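Local coordinates for protein precorrin-8x Methyl Mutase (Thermus thermophilus, PDB 1V9C) that probably interconverts precorrin-8X and hydrogenobyrinate by methyl migration, as a precorrin-8X methylmutase of cobalamin biosynthesis, at residues I69-R74 against V92-A97; A129-G134 against A151-V156; P99-R104 against V117-E122; C78-E83 against A196-I201. One frame throughout, in Å; residues are numbered along the deposited sequence.

Contacts 1 and 2 belong to one sheet: strands 69-71 and 130-133 are neighbours, and Leu70 O lies 2.7 Å from Gly132 N. Their centres are 11 Å apart. Contact 3, also with its centre 11 Å from that of contact 1, packs the helix that follows strand 92-94 against helix 112-122; Leu95 CD1 reaches Ala120 CB at 3.9 Å. Contact 4 lies on the other side of the sheet, where Leu197 CD1 meets Ile69 CG2 of contact 1 at 3.9 Å and Leu197 CD2 meets Ile130 CG2 of contact 2 at 3.8 Å. It holds the sulfate; contact 3 is remote, its centre 24 Å from that of contact 4.

Contact 1 of 4, residues I69-R74 against V92-A97; sequences ILVDAR and VVELLA
Leu70 and Val93 lie side by side on one face of two parallel strands, with Leu70 CD2 3.8 Å from Val93 CB. Leu95 CD1 extends this patch by touching Leu70 CB at 4.1 Å; branched apolar residues suit a sheet face buried under helices. On the other face Val71 and Glu94 cross at about a right angle, Val71 CG2 lying 3.7 Å from Glu94 OE2. The Glu94 chain, CG anti to the backbone N, bends at chi2 (57°), which carries the carboxylate to the start of helix 74-79, where OE1 is 3.6 Å from Arg74 N. Ala97 N gives the same oxygen a weak hydrogen bond. Glu94 OE2 faces Val71 O, a second acceptor, at 2.9 Å, with Ala73 N just as close but badly angled; the acceptor pair would tend to raise the pKa of the group, whereas the helix end would favour its negative charge. Replacing Glu94 by an alanine would probably deprive Ala97 N of its weak partner and open a gap beside that helix's first turn. Backbone bonds zip the strands: Val93 N to Ile69 O (2.7 Å), Val71 N to Val93 O (2.9 Å) and Leu95 N to Val71 O (3.1 Å). Asp72 instead binds the backbone N of Gly134, Asn135 and Ala136. This is the parallel pairing of a beta-alpha-beta crossover, at the margin of a doubly wound alpha/beta sheet.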
loop_
_atom_site.group_PDB
_atom_site.type_symbol
_atom_site.label_atom_id
_atom_site.label_comp_id
_atom_site.label_asym_id
_atom_site.label_seq_id
_atom_site.Cartn_x
_atom_site.Cartn_y
_atom_site.Cartn_z
ATOM N N ILE B 69 -3.403 -12.995 -11.988
ATOM C CA ILE B 69 -2.906 -12.568 -10.690
ATOM C C ILE B 69 -4.149 -12.361 -9.842
ATOM O O ILE B 69 -4.986 -11.513 -10.142
ATOM C CB ILE B 69 -2.074 -11.255 -10.837
ATOM C CG1 ILE B 69 -0.814 -11.550 -11.664
ATOM C CG2 ILE B 69 -1.707 -10.679 -9.472
ATOM C CD1 ILE B 69 -0.146 -10.316 -12.231
ATOM N N LEU B 70 -4.289 -13.173 -8.804
ATOM C CA LEU B 70 -5.443 -13.085 -7.921
ATOM C C LEU B 70 -4.966 -12.402 -6.653
ATOM O O LEU B 70 -3.983 -12.816 -6.053
ATOM C CB LEU B 70 -5.969 -14.489 -7.600
ATOM C CG LEU B 70 -6.015 -15.448 -8.791
ATOM C CD1 LEU B 70 -6.492 -16.821 -8.344
ATOM C CD2 LEU B 70 -6.925 -14.889 -9.845
ATOM N N VAL B 71 -5.668 -11.358 -6.242
ATOM C CA VAL B 71 -5.246 -10.627 -5.071
ATOM C C VAL B 71 -6.360 -10.464 -4.053
ATOM O O VAL B 71 -7.543 -10.598 -4.387
ATOM C CB VAL B 71 -4.653 -9.249 -5.498
ATOM C CG1 VAL B 71 -3.480 -9.482 -6.416
ATOM C CG2 VAL B 71 -5.697 -8.409 -6.231
ATOM N N ASP B 72 -5.965 -10.170 -2.814
ATOM C CA ASP B 72 -6.904 -10.015 -1.703
ATOM C C ASP B 72 -7.230 -8.576 -1.304
ATOM O O ASP B 72 -7.750 -8.337 -0.207
ATOM C CB ASP B 72 -6.357 -10.748 -0.483
ATOM C CG ASP B 72 -5.253 -9.976 0.210
ATOM O OD1 ASP B 72 -4.656 -9.087 -0.434
ATOM O OD2 ASP B 72 -4.979 -10.264 1.395
ATOM N N ALA B 73 -6.915 -7.616 -2.167
ATOM C CA ALA B 73 -7.207 -6.219 -1.869
ATOM C C ALA B 73 -7.120 -5.357 -3.110
ATOM O O ALA B 73 -6.240 -5.547 -3.957
ATOM C CB ALA B 73 -6.253 -5.676 -0.794
ATOM N N ARG B 74 -8.037 -4.400 -3.203
ATOM C CA ARG B 74 -8.080 -3.480 -4.333
ATOM C C ARG B 74 -6.799 -2.650 -4.450
ATOM O O ARG B 74 -6.334 -2.385 -5.561
ATOM C CB ARG B 74 -9.295 -2.568 -4.203
ATOM C CG ARG B 74 -9.429 -1.954 -2.836
ATOM C CD ARG B 74 -10.868 -1.585 -2.540
ATOM N NE ARG B 74 -11.007 -1.012 -1.205
ATOM C CZ ARG B 74 -12.146 -0.987 -0.525
ATOM N NH1 ARG B 74 -13.249 -1.505 -1.055
ATOM N NH2 ARG B 74 -12.180 -0.450 0.686
ATOM N N VAL B 92 -5.642 -9.325 -13.783
ATOM C CA VAL B 92 -5.696 -9.189 -12.344
ATOM C C VAL B 92 -7.120 -9.403 -11.870
ATOM O O VAL B 92 -8.051 -8.833 -12.410
ATOM C CB VAL B 92 -5.256 -7.778 -11.864
ATOM C CG1 VAL B 92 -5.199 -7.759 -10.345
ATOM C CG2 VAL B 92 -3.901 -7.402 -12.467
ATOM N N VAL B 93 -7.286 -10.224 -10.848
ATOM C CA VAL B 93 -8.610 -10.458 -10.302
ATOM C C VAL B 93 -8.617 -10.230 -8.793
ATOM O O VAL B 93 -7.905 -10.902 -8.046
ATOM C CB VAL B 93 -9.096 -11.885 -10.610
ATOM C CG1 VAL B 93 -10.419 -12.143 -9.900
ATOM C CG2 VAL B 93 -9.273 -12.042 -12.112
ATOM N N GLU B 94 -9.414 -9.251 -8.372
ATOM C CA GLU B 94 -9.573 -8.901 -6.971
ATOM C C GLU B 94 -10.734 -9.740 -6.431
ATOM O O GLU B 94 -11.903 -9.477 -6.726
ATOM C CB GLU B 94 -9.862 -7.397 -6.845
ATOM C CG GLU B 94 -10.606 -6.969 -5.577
ATOM C CD GLU B 94 -9.911 -7.374 -4.293
ATOM O OE1 GLU B 94 -10.447 -7.067 -3.203
ATOM O OE2 GLU B 94 -8.832 -7.997 -4.370
ATOM N N LEU B 95 -10.398 -10.749 -5.639
ATOM C CA LEU B 95 -11.394 -11.661 -5.092
ATOM C C LEU B 95 -12.276 -11.170 -3.939
ATOM O O LEU B 95 -13.502 -11.201 -4.050
ATOM C CB LEU B 95 -10.710 -12.976 -4.699
ATOM C CG LEU B 95 -10.032 -13.753 -5.836
ATOM C CD1 LEU B 95 -9.329 -14.990 -5.293
ATOM C CD2 LEU B 95 -11.070 -14.153 -6.869
ATOM N N LEU B 96 -11.671 -10.720 -2.843
ATOM C CA LEU B 96 -12.433 -10.259 -1.678
ATOM C C LEU B 96 -13.493 -9.193 -1.928
ATOM O O LEU B 96 -14.505 -9.147 -1.229
ATOM C CB LEU B 96 -11.488 -9.778 -0.575
ATOM C CG LEU B 96 -10.700 -10.885 0.124
ATOM C CD1 LEU B 96 -9.919 -10.280 1.275
ATOM C CD2 LEU B 96 -11.644 -11.959 0.647
ATOM N N ALA B 97 -13.271 -8.331 -2.912
ATOM C CA ALA B 97 -14.245 -7.292 -3.215
ATOM C C ALA B 97 -15.057 -7.676 -4.445
ATOM O O ALA B 97 -15.878 -6.896 -4.915
ATOM C CB ALA B 97 -13.540 -5.962 -3.448
#

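Contact 2 of 4, residues A129-G134 against A151-V156; sequences AIVGVG and ARPALV
Val131 and Pro153 meet where residues 151-156 enter the sheet: the methyl CG2 of Val131 comes to 4.0 Å from Pro153 CB, the two side chains meeting at a slant. With CG2 anti to the carbonyl carbon, this branch is directed at the proline, while Val131 CB faces Val156 CG2 at 4.2 Å. The knob of Val131 is thus flanked by the ring corner of Pro153 and a methyl of Val156; two beta-branched valines and a compact proline ring suit such close spacing. Ala129 O projects into the bend at Pro153 and Ala154, 3.5 Å from Pro153 CB and 3.6 Å from Ala154 CB; the small alanine side chain permits this approach. The same oxygen accepts a hydrogen bond from Leu155 N (3.2 Å) and a weak one from Ala154 N. Two residues on, Val131 N donates to Leu155 O at 2.8 Å. On the opposite face Ile130 CG1 rests near Leu155 CB at 4.3 Å. The pair forms the two parallel strands of a beta-alpha-beta unit linked by helix 137-147, whose Phe139 and Leu143 pack on Val131, while Ile130 meets helices 55-65 and 190-205 on the other side of the sheet.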
loop_
_atom_site.group_PDB
_atom_site.type_symbol
_atom_site.label_atom_id
_atom_site.label_comp_id
_atom_site.label_asym_id
_atom_site.label_seq_id
_atom_site.Cartn_x
_atom_site.Cartn_y
_atom_site.Cartn_z
ATOM N N ALA B 129 -2.211 -19.880 -11.355
ATOM C CA ALA B 129 -2.241 -18.491 -10.922
ATOM C C ALA B 129 -1.213 -18.064 -9.887
ATOM O O ALA B 129 -0.673 -18.880 -9.135
ATOM C CB ALA B 129 -3.625 -18.147 -10.423
ATOM N N ILE B 130 -0.931 -16.765 -9.887
ATOM C CA ILE B 130 -0.019 -16.169 -8.932
ATOM C C ILE B 130 -0.980 -15.497 -7.969
ATOM O O ILE B 130 -1.795 -14.674 -8.379
ATOM C CB ILE B 130 0.893 -15.113 -9.596
ATOM C CG1 ILE B 130 1.935 -15.819 -10.464
ATOM C CG2 ILE B 130 1.602 -14.282 -8.514
ATOM C CD1 ILE B 130 2.682 -14.893 -11.415
ATOM N N VAL B 131 -0.906 -15.870 -6.698
ATOM C CA VAL B 131 -1.796 -15.316 -5.693
ATOM C C VAL B 131 -1.084 -14.328 -4.788
ATOM O O VAL B 131 -0.041 -14.635 -4.220
ATOM C CB VAL B 131 -2.408 -16.428 -4.825
ATOM C CG1 VAL B 131 -3.424 -15.827 -3.867
ATOM C CG2 VAL B 131 -3.078 -17.472 -5.722
ATOM N N GLY B 132 -1.659 -13.135 -4.665
ATOM C CA GLY B 132 -1.059 -12.103 -3.842
ATOM C C GLY B 132 -1.908 -11.757 -2.641
ATOM O O GLY B 132 -3.020 -11.238 -2.775
ATOM N N VAL B 133 -1.382 -12.043 -1.458
ATOM C CA VAL B 133 -2.096 -11.744 -0.225
ATOM C C VAL B 133 -1.289 -10.762 0.625
ATOM O O VAL B 133 -0.162 -11.051 1.024
ATOM C CB VAL B 133 -2.367 -13.041 0.590
ATOM C CG1 VAL B 133 -3.216 -12.732 1.817
ATOM C CG2 VAL B 133 -3.064 -14.065 -0.293
ATOM N N GLY B 134 -1.864 -9.596 0.885
ATOM C CA GLY B 134 -1.176 -8.615 1.696
ATOM C C GLY B 134 -2.111 -8.055 2.746
ATOM O O GLY B 134 -1.748 -7.124 3.467
ATOM N N ALA B 151 -5.726 -27.787 -5.172
ATOM C CA ALA B 151 -5.521 -26.511 -5.846
ATOM C C ALA B 151 -4.012 -26.336 -6.045
ATOM O O ALA B 151 -3.234 -26.590 -5.127
ATOM C CB ALA B 151 -6.087 -25.377 -5.004
ATOM N N ARG B 152 -3.606 -25.932 -7.248
ATOM C CA ARG B 152 -2.187 -25.740 -7.556
ATOM C C ARG B 152 -1.844 -24.381 -8.194
ATOM O O ARG B 152 -1.649 -24.266 -9.412
ATOM C CB ARG B 152 -1.679 -26.881 -8.457
ATOM C CG ARG B 152 -1.757 -28.269 -7.815
ATOM C CD ARG B 152 -1.132 -28.269 -6.419
ATOM N NE ARG B 152 -1.290 -29.548 -5.736
ATOM C CZ ARG B 152 -1.146 -29.725 -4.426
ATOM N NH1 ARG B 152 -0.842 -28.700 -3.642
ATOM N NH2 ARG B 152 -1.298 -30.932 -3.899
ATOM N N PRO B 153 -1.775 -23.326 -7.368
ATOM C CA PRO B 153 -1.445 -21.988 -7.877
ATOM C C PRO B 153 0.015 -22.021 -8.317
ATOM O O PRO B 153 0.824 -22.721 -7.715
ATOM C CB PRO B 153 -1.642 -21.093 -6.656
ATOM C CG PRO B 153 -2.613 -21.854 -5.799
ATOM C CD PRO B 153 -2.131 -23.275 -5.941
ATOM N N ALA B 154 0.360 -21.283 -9.361
ATOM C CA ALA B 154 1.743 -21.276 -9.815
ATOM C C ALA B 154 2.649 -20.737 -8.719
ATOM O O ALA B 154 3.742 -21.261 -8.512
ATOM C CB ALA B 154 1.886 -20.429 -11.080
ATOM N N LEU B 155 2.195 -19.700 -8.013
ATOM C CA LEU B 155 2.985 -19.097 -6.933
ATOM C C LEU B 155 2.118 -18.327 -5.952
ATOM O O LEU B 155 1.127 -17.718 -6.337
ATOM C CB LEU B 155 4.048 -18.153 -7.512
ATOM C CG LEU B 155 4.761 -17.212 -6.524
ATOM C CD1 LEU B 155 5.644 -17.996 -5.529
ATOM C CD2 LEU B 155 5.608 -16.236 -7.324
ATOM N N VAL B 156 2.509 -18.334 -4.684
ATOM C CA VAL B 156 1.748 -17.632 -3.660
ATOM C C VAL B 156 2.610 -16.667 -2.847
ATOM O O VAL B 156 3.590 -17.064 -2.222
ATOM C CB VAL B 156 1.073 -18.626 -2.672
ATOM C CG1 VAL B 156 0.327 -17.858 -1.580
ATOM C CG2 VAL B 156 0.121 -19.527 -3.419
#

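Contact 3 of 4, residues P99-R104 against V117-E122; sequences PEVVAR and VAYAWE
Tyr119 reaches from helix 112-122 to helix 99-107, and three residues of the latter gather round its side chain. The apolar part is made by Val101, whose side chain crosses that of Tyr119 at about a right angle, with CG2 3.7 Å from Tyr119 CB, and by the aliphatic root of Glu100, with CB 3.6 Å from Tyr119 CE1. Tyr119 has CG anti to its own backbone N (chi1 173°), which throws the ring across the gap between the helices. A polar-aromatic contact follows: Arg104, extended from CG to NE, sets one face of its guanidinium over the ring's rim, with Tyr119 CD1 3.6 Å above the centre of the group and the two planes 75° apart. The ionic part is the salt bridge to Glu122. A single carboxylate oxygen, OE2, sits at the guanidinium edge and receives two bent, weak bonds, from Arg104 NH1 at 3.1 Å and from Arg104 NH2 at 3.4 Å; the planes are 40° apart. At Tyr119 a serine would probably uncover Val101 CG2 and leave the Arg104 guanidinium without the ring that backs it, free to turn about its salt bridge. His98 also meets the tyrosine ring. A buried aromatic with long, charged residues at its rim joins the two helices, and since the bonds to Glu122 are weak and those ends lie near the surface, apolar contact probably contributes much of the adhesion.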
loop_
_atom_site.group_PDB
_atom_site.type_symbol
_atom_site.label_atom_id
_atom_site.label_comp_id
_atom_site.label_asym_id
_atom_site.label_seq_id
_atom_site.Cartn_x
_atom_site.Cartn_y
_atom_site.Cartn_z
ATOM N N PRO B 99 -17.855 -9.098 -6.869
ATOM C CA PRO B 99 -19.319 -9.131 -6.773
ATOM C C PRO B 99 -19.899 -10.475 -6.335
ATOM O O PRO B 99 -20.555 -10.565 -5.294
ATOM C CB PRO B 99 -19.762 -8.748 -8.182
ATOM C CG PRO B 99 -18.685 -7.828 -8.625
ATOM C CD PRO B 99 -17.440 -8.553 -8.172
ATOM N N GLU B 100 -19.662 -11.512 -7.137
ATOM C CA GLU B 100 -20.166 -12.844 -6.833
ATOM C C GLU B 100 -19.736 -13.278 -5.445
ATOM O O GLU B 100 -20.556 -13.753 -4.657
ATOM C CB GLU B 100 -19.684 -13.858 -7.875
ATOM C CG GLU B 100 -20.588 -13.958 -9.104
ATOM C CD GLU B 100 -19.989 -13.322 -10.350
ATOM O OE1 GLU B 100 -19.660 -12.117 -10.312
ATOM O OE2 GLU B 100 -19.850 -14.031 -11.374
ATOM N N VAL B 101 -18.448 -13.100 -5.154
ATOM C CA VAL B 101 -17.879 -13.454 -3.858
ATOM C C VAL B 101 -18.603 -12.757 -2.708
ATOM O O VAL B 101 -19.002 -13.394 -1.729
ATOM C CB VAL B 101 -16.378 -13.079 -3.785
ATOM C CG1 VAL B 101 -15.874 -13.232 -2.360
ATOM C CG2 VAL B 101 -15.569 -13.959 -4.724
ATOM N N VAL B 102 -18.764 -11.445 -2.820
ATOM C CA VAL B 102 -19.435 -10.692 -1.772
ATOM C C VAL B 102 -20.893 -11.120 -1.692
ATOM O O VAL B 102 -21.486 -11.145 -0.611
ATOM C CB VAL B 102 -19.341 -9.166 -2.032
ATOM C CG1 VAL B 102 -20.199 -8.406 -1.027
ATOM C CG2 VAL B 102 -17.886 -8.714 -1.921
ATOM N N ALA B 103 -21.457 -11.463 -2.847
ATOM C CA ALA B 103 -22.842 -11.906 -2.942
ATOM C C ALA B 103 -23.001 -13.224 -2.191
ATOM O O ALA B 103 -23.886 -13.373 -1.348
ATOM C CB ALA B 103 -23.228 -12.082 -4.404
ATOM N N ARG B 104 -22.141 -14.186 -2.506
ATOM C CA ARG B 104 -22.185 -15.474 -1.837
ATOM C C ARG B 104 -21.962 -15.226 -0.352
ATOM O O ARG B 104 -22.692 -15.741 0.495
ATOM C CB ARG B 104 -21.087 -16.394 -2.367
ATOM C CG ARG B 104 -21.144 -16.649 -3.862
ATOM C CD ARG B 104 -20.110 -17.691 -4.261
ATOM N NE ARG B 104 -20.217 -18.076 -5.666
ATOM C CZ ARG B 104 -19.577 -19.111 -6.206
ATOM N NH1 ARG B 104 -18.785 -19.864 -5.452
ATOM N NH2 ARG B 104 -19.726 -19.393 -7.497
ATOM N N VAL B 117 -12.011 -17.886 -2.145
ATOM C CA VAL B 117 -11.295 -19.080 -2.595
ATOM C C VAL B 117 -12.257 -20.044 -3.294
ATOM O O VAL B 117 -12.039 -20.435 -4.444
ATOM C CB VAL B 117 -10.643 -19.827 -1.415
ATOM C CG1 VAL B 117 -9.795 -20.970 -1.940
ATOM C CG2 VAL B 117 -9.807 -18.876 -0.590
ATOM N N ALA B 118 -13.315 -20.426 -2.582
ATOM C CA ALA B 118 -14.326 -21.332 -3.118
ATOM C C ALA B 118 -14.726 -20.861 -4.506
ATOM O O ALA B 118 -14.775 -21.648 -5.449
ATOM C CB ALA B 118 -15.546 -21.360 -2.203
ATOM N N TYR B 119 -15.012 -19.571 -4.625
ATOM C CA TYR B 119 -15.383 -19.008 -5.912
ATOM C C TYR B 119 -14.252 -19.223 -6.914
ATOM O O TYR B 119 -14.460 -19.795 -7.983
ATOM C CB TYR B 119 -15.654 -17.513 -5.788
ATOM C CG TYR B 119 -15.882 -16.851 -7.129
ATOM C CD1 TYR B 119 -17.132 -16.884 -7.738
ATOM C CD2 TYR B 119 -14.828 -16.246 -7.818
ATOM C CE1 TYR B 119 -17.331 -16.335 -9.000
ATOM C CE2 TYR B 119 -15.019 -15.694 -9.086
ATOM C CZ TYR B 119 -16.274 -15.746 -9.670
ATOM O OH TYR B 119 -16.475 -15.220 -10.924
ATOM N N ALA B 120 -13.058 -18.753 -6.552
ATOM C CA ALA B 120 -11.873 -18.863 -7.399
ATOM C C ALA B 120 -11.630 -20.294 -7.826
ATOM O O ALA B 120 -11.373 -20.564 -8.994
ATOM C CB ALA B 120 -10.649 -18.339 -6.661
ATOM N N TRP B 121 -11.682 -21.210 -6.870
ATOM C CA TRP B 121 -11.470 -22.614 -7.182
ATOM C C TRP B 121 -12.528 -23.106 -8.163
ATOM O O TRP B 121 -12.208 -23.492 -9.286
ATOM C CB TRP B 121 -11.524 -23.461 -5.912
ATOM C CG TRP B 121 -10.965 -24.838 -6.103
ATOM C CD1 TRP B 121 -10.269 -25.302 -7.193
ATOM C CD2 TRP B 121 -10.983 -25.907 -5.155
ATOM N NE1 TRP B 121 -9.852 -26.592 -6.973
ATOM C CE2 TRP B 121 -10.277 -26.990 -5.731
ATOM C CE3 TRP B 121 -11.525 -26.056 -3.873
ATOM C CZ2 TRP B 121 -10.097 -28.207 -5.064
ATOM C CZ3 TRP B 121 -11.348 -27.267 -3.208
ATOM C CH2 TRP B 121 -10.638 -28.327 -3.809
ATOM N N GLU B 122 -13.787 -23.077 -7.739
ATOM C CA GLU B 122 -14.884 -23.528 -8.584
ATOM C C GLU B 122 -14.751 -23.011 -10.006
ATOM O O GLU B 122 -14.941 -23.765 -10.962
ATOM C CB GLU B 122 -16.228 -23.072 -8.014
ATOM C CG GLU B 122 -16.545 -23.613 -6.632
ATOM C CD GLU B 122 -17.895 -23.143 -6.140
ATOM O OE1 GLU B 122 -18.223 -23.384 -4.957
ATOM O OE2 GLU B 122 -18.630 -22.530 -6.947
#

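Contact 4 of 4, residues C78-E83 against A196-I201; sequences CGLNPE and ALHALI. With SO4 (sulfate ion), chain E.
His198 and the backbone of Asn81 meet beside a small anion site, where a sulfate, probably from the crystallisation liquor, is bound; such ions often mark pockets, though no role in substrate binding follows from this one. The imidazole is held from two sides, both near its plane. His198 NE2 accepts a hydrogen bond from Asn81 N at 2.9 Å, with the donor only 6° out of the ring plane, while His198 ND1 donates to sulfate O1 at 3.0 Å. A histidine suits the place because its two ring nitrogens serve as acceptor and donor at once, and these bonds should fix the rotation of the ring. Arg35 NH2 also bonds the sulfate, so a positive group shares the anion, and a second sulfate lies about 5 Å from the His198 side chain. Asn81 takes the N-cap position of helix 82-88; its CB is 3.4 Å from His198 NE2. Leu80 has just left helical geometry (psi 147°), and this turn of the chain brings the following N-H round to the histidine. The Leu80 side chain bridges His198 and Leu197: CD2 is 3.9 Å from His198 NE2 and 4.0 Å from Leu197 CB, apolar branches suited to a buried place. Cys78, in the last turn of helix 74-79, forms a disulfide with Cys78 of the second subunit. The contact thus sets the junction of helices 74-79 and 82-88 against helix 190-205, with Arg35 of helix 30-40 and Arg84 of helix 82-88 beside the histidine, and Leu197 packing onto Leu157 of strand 155-158.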
loop_
_atom_site.group_PDB
_atom_site.type_symbol
_atom_site.label_atom_id
_atom_site.label_comp_id
_atom_site.label_asym_id
_atom_site.label_seq_id
_atom_site.Cartn_x
_atom_site.Cartn_y
_atom_site.Cartn_z
ATOM N N CYS B 78 -5.091 -2.007 -7.900
ATOM C CA CYS B 78 -4.837 -0.686 -8.458
ATOM C C CYS B 78 -3.373 -0.296 -8.365
ATOM O O CYS B 78 -2.869 0.435 -9.214
ATOM C CB CYS B 78 -5.699 0.371 -7.771
ATOM S SG CYS B 78 -7.498 0.207 -8.032
ATOM N N GLY B 79 -2.687 -0.789 -7.342
ATOM C CA GLY B 79 -1.282 -0.465 -7.204
ATOM C C GLY B 79 -0.487 -0.927 -8.409
ATOM O O GLY B 79 0.451 -0.263 -8.844
ATOM N N LEU B 80 -0.858 -2.073 -8.970
ATOM C CA LEU B 80 -0.133 -2.572 -10.124
ATOM C C LEU B 80 -0.127 -1.568 -11.279
ATOM O O LEU B 80 -1.071 -0.813 -11.469
ATOM C CB LEU B 80 -0.715 -3.907 -10.563
ATOM C CG LEU B 80 -0.490 -4.948 -9.474
ATOM C CD1 LEU B 80 -1.443 -6.100 -9.673
ATOM C CD2 LEU B 80 0.946 -5.394 -9.487
ATOM N N ASN B 81 0.961 -1.576 -12.037
ATOM C CA ASN B 81 1.154 -0.678 -13.156
ATOM C C ASN B 81 0.568 -1.269 -14.454
ATOM O O ASN B 81 1.017 -2.314 -14.917
ATOM C CB ASN B 81 2.651 -0.441 -13.330
ATOM C CG ASN B 81 2.969 0.566 -14.420
ATOM O OD1 ASN B 81 3.690 0.263 -15.361
ATOM N ND2 ASN B 81 2.443 1.767 -14.284
ATOM N N PRO B 82 -0.422 -0.587 -15.061
ATOM C CA PRO B 82 -1.064 -1.049 -16.302
ATOM C C PRO B 82 -0.072 -1.373 -17.415
ATOM O O PRO B 82 -0.192 -2.403 -18.082
ATOM C CB PRO B 82 -1.999 0.107 -16.664
ATOM C CG PRO B 82 -2.366 0.679 -15.326
ATOM C CD PRO B 82 -1.047 0.661 -14.578
ATOM N N GLU B 83 0.907 -0.495 -17.607
ATOM C CA GLU B 83 1.950 -0.676 -18.619
ATOM C C GLU B 83 2.758 -1.948 -18.371
ATOM O O GLU B 83 3.282 -2.558 -19.297
ATOM C CB GLU B 83 2.919 0.511 -18.599
ATOM C CG GLU B 83 2.239 1.855 -18.465
ATOM C CD GLU B 83 1.661 2.333 -19.771
ATOM O OE1 GLU B 83 0.771 3.213 -19.745
ATOM O OE2 GLU B 83 2.110 1.826 -20.824
ATOM N N ALA B 196 6.819 -6.780 -5.107
ATOM C CA ALA B 196 7.309 -8.111 -5.451
ATOM C C ALA B 196 6.806 -8.514 -6.854
ATOM O O ALA B 196 7.555 -9.076 -7.652
ATOM C CB ALA B 196 6.837 -9.138 -4.399
ATOM N N LEU B 197 5.538 -8.231 -7.149
ATOM C CA LEU B 197 4.997 -8.550 -8.470
ATOM C C LEU B 197 5.715 -7.700 -9.522
ATOM O O LEU B 197 6.156 -8.223 -10.535
ATOM C CB LEU B 197 3.479 -8.301 -8.519
ATOM C CG LEU B 197 2.668 -9.367 -7.763
ATOM C CD1 LEU B 197 1.217 -8.965 -7.545
ATOM C CD2 LEU B 197 2.740 -10.645 -8.580
ATOM N N HIS B 198 5.852 -6.394 -9.284
ATOM C CA HIS B 198 6.551 -5.572 -10.256
ATOM C C HIS B 198 7.960 -6.105 -10.486
ATOM O O HIS B 198 8.444 -6.119 -11.611
ATOM C CB HIS B 198 6.580 -4.115 -9.806
ATOM C CG HIS B 198 5.297 -3.385 -10.065
ATOM N ND1 HIS B 198 4.880 -2.311 -9.309
ATOM C CD2 HIS B 198 4.333 -3.584 -10.996
ATOM C CE1 HIS B 198 3.715 -1.881 -9.755
ATOM N NE2 HIS B 198 3.358 -2.638 -10.778
ATOM N N ALA B 199 8.604 -6.583 -9.429
ATOM C CA ALA B 199 9.951 -7.115 -9.571
ATOM C C ALA B 199 9.921 -8.372 -10.424
ATOM O O ALA B 199 10.808 -8.585 -11.241
ATOM C CB ALA B 199 10.549 -7.425 -8.209
ATOM N N LEU B 200 8.900 -9.201 -10.237
ATOM C CA LEU B 200 8.797 -10.433 -11.010
ATOM C C LEU B 200 8.590 -10.140 -12.476
ATOM O O LEU B 200 9.216 -10.766 -13.325
ATOM C CB LEU B 200 7.670 -11.320 -10.477
ATOM C CG LEU B 200 8.025 -11.923 -9.112
ATOM C CD1 LEU B 200 6.881 -12.769 -8.571
ATOM C CD2 LEU B 200 9.295 -12.733 -9.259
ATOM N N ILE B 201 7.721 -9.178 -12.772
ATOM C CA ILE B 201 7.460 -8.805 -14.147
ATOM C C ILE B 201 8.716 -8.277 -14.833
ATOM O O ILE B 201 9.025 -8.683 -15.954
ATOM C CB ILE B 201 6.364 -7.741 -14.239
ATOM C CG1 ILE B 201 5.009 -8.367 -13.898
ATOM C CG2 ILE B 201 6.351 -7.130 -15.633
ATOM C CD1 ILE B 201 3.838 -7.384 -13.923
HETATM S S SO4 E . 7.043 -0.303 -7.110
HETATM O O1 SO4 E . 5.587 -0.515 -6.997
HETATM O O2 SO4 E . 7.396 0.132 -8.469
HETATM O O3 SO4 E . 7.730 -1.569 -6.830
HETATM O O4 SO4 E . 7.460 0.726 -6.139
#